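Local coordinates for protein nucleocapsid (Crimean-congo hemorrhagic fever virus, PDB 4AKL) that binds single- and double-stranded RNA, probably packages the viral genome, and probably also cuts double-stranded DNA without sequence specificity, at residues Y63-L67 and L433-Q437. Sequence-based numbering, arbitrary orientation.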
loop_
_atom_site.group_PDB
_atom_site.type_symbol
_atom_site.label_atom_id
_atom_site.label_comp_id
_atom_site.label_asym_id
_atom_site.label_seq_id
_atom_site.Cartn_x
_atom_site.Cartn_y
_atom_site.Cartn_z
ATOM N N TYR A 63 21.230 7.566 11.805
ATOM C CA TYR A 63 20.327 7.088 10.749
ATOM C C TYR A 63 19.157 8.044 10.544
ATOM O O TYR A 63 18.767 8.294 9.397
ATOM C CB TYR A 63 19.800 5.694 11.010
ATOM C CG TYR A 63 18.797 5.319 9.970
ATOM C CD1 TYR A 63 19.191 4.879 8.702
ATOM C CD2 TYR A 63 17.440 5.421 10.233
ATOM C CE1 TYR A 63 18.221 4.550 7.723
ATOM C CE2 TYR A 63 16.491 5.094 9.281
ATOM C CZ TYR A 63 16.875 4.659 8.028
ATOM O OH TYR A 63 15.886 4.338 7.116
ATOM N N ALA A 64 18.594 8.557 11.642
ATOM C CA ALA A 64 17.467 9.475 11.537
ATOM C C ALA A 64 17.926 10.782 10.888
ATOM O O ALA A 64 17.183 11.345 10.133
ATOM C CB ALA A 64 16.786 9.711 12.912
ATOM N N SER A 65 19.145 11.237 11.154
ATOM C CA SER A 65 19.675 12.468 10.524
ATOM C C SER A 65 19.899 12.278 9.035
ATOM O O SER A 65 19.627 13.196 8.247
ATOM C CB SER A 65 21.020 12.919 11.122
ATOM O OG SER A 65 20.911 13.275 12.459
ATOM N N ALA A 66 20.415 11.114 8.656
ATOM C CA ALA A 66 20.604 10.780 7.242
ATOM C C ALA A 66 19.270 10.824 6.480
ATOM O O ALA A 66 19.194 11.343 5.415
ATOM C CB ALA A 66 21.236 9.394 7.075
ATOM N N LEU A 67 18.248 10.258 7.096
ATOM C CA LEU A 67 16.930 10.140 6.481
ATOM C C LEU A 67 16.270 11.523 6.286
ATOM O O LEU A 67 15.664 11.834 5.216
ATOM C CB LEU A 67 16.109 9.224 7.362
ATOM C CG LEU A 67 14.707 8.821 6.940
ATOM C CD1 LEU A 67 14.711 8.204 5.519
ATOM C CD2 LEU A 67 14.158 7.861 7.992
ATOM N N LEU A 433 20.932 4.941 1.953
ATOM C CA LEU A 433 20.234 4.686 3.231
ATOM C C LEU A 433 20.355 3.233 3.697
ATOM O O LEU A 433 20.487 2.971 4.908
ATOM C CB LEU A 433 18.779 5.050 3.200
ATOM C CG LEU A 433 18.551 6.541 3.116
ATOM C CD1 LEU A 433 17.172 6.809 2.538
ATOM C CD2 LEU A 433 18.727 7.230 4.487
ATOM N N PHE A 434 20.290 2.311 2.754
ATOM C CA PHE A 434 20.483 0.920 3.039
ATOM C C PHE A 434 21.903 0.685 3.611
ATOM O O PHE A 434 22.029 0.055 4.614
ATOM C CB PHE A 434 20.269 0.072 1.769
ATOM C CG PHE A 434 20.523 -1.410 1.970
ATOM C CD1 PHE A 434 19.563 -2.223 2.571
ATOM C CD2 PHE A 434 21.691 -1.992 1.546
ATOM C CE1 PHE A 434 19.803 -3.587 2.728
ATOM C CE2 PHE A 434 21.921 -3.376 1.711
ATOM C CZ PHE A 434 20.984 -4.144 2.302
ATOM N N GLU A 435 22.928 1.226 2.965
ATOM C CA GLU A 435 24.302 1.023 3.375
ATOM C C GLU A 435 24.477 1.578 4.772
ATOM O O GLU A 435 25.084 0.947 5.634
ATOM C CB GLU A 435 25.281 1.620 2.355
ATOM C CG GLU A 435 25.265 0.822 0.986
ATOM C CD GLU A 435 25.983 1.529 -0.178
ATOM O OE1 GLU A 435 26.039 2.790 -0.217
ATOM O OE2 GLU A 435 26.501 0.816 -1.070
ATOM N N ILE A 436 23.897 2.745 5.012
ATOM C CA ILE A 436 23.933 3.347 6.342
ATOM C C ILE A 436 23.236 2.448 7.391
ATOM O O ILE A 436 23.824 2.204 8.484
ATOM C CB ILE A 436 23.347 4.756 6.333
ATOM C CG1 ILE A 436 24.226 5.696 5.528
ATOM C CG2 ILE A 436 23.203 5.317 7.747
ATOM C CD1 ILE A 436 23.533 6.977 5.194
ATOM N N GLN A 437 22.026 1.954 7.098
ATOM C CA GLN A 437 21.326 1.019 8.025
ATOM C C GLN A 437 22.201 -0.199 8.284
ATOM O O GLN A 437 22.289 -0.691 9.448
ATOM C CB GLN A 437 19.956 0.468 7.533
ATOM C CG GLN A 437 18.895 1.468 7.051
ATOM C CD GLN A 437 17.521 0.830 6.620
ATOM O OE1 GLN A 437 16.763 1.354 5.703
ATOM N NE2 GLN A 437 17.176 -0.274 7.307
#
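Antiparallel helix-helix packing joins helix 56-71, near the N-terminus of this largely helical nairovirus nucleocapsid, to helix 425-440, which lies more than 350 residues later in the chain. Over Tyr63-Leu67 and Leu433-Gln437 the short axes approach to 10.4 Å at 174°, and the interface is mainly apolar. Tyr63 is the chief link. With its CG anti to the backbone N (chi1 175°), the ring slants across the interface in the direction of the Leu67 end of its helix. Gln437, in the one of its two conformers described here, crosses the ring obliquely, with ring and amide planes 72° apart; its OE1 then accepts a hydrogen bond from Ser451 OG, at the start of helix 450-460. The ring edge meets CG2 of Ile436 and, in plane, the carbonyl O of Leu433, an oxygen already bonded to Gln437 N within its helix. Beside the ring, Ala66 CB touches Ile436 CD1 at 3.8 Å, and Phe46 of helix 45-52 packs against both residues. Leu433 reaches across toward the Leu67 backbone, its CD2 lying 4.0 Å from Leu67 CA, while its other methyl, CD1, meets Leu67 CD1 at 4.1 Å.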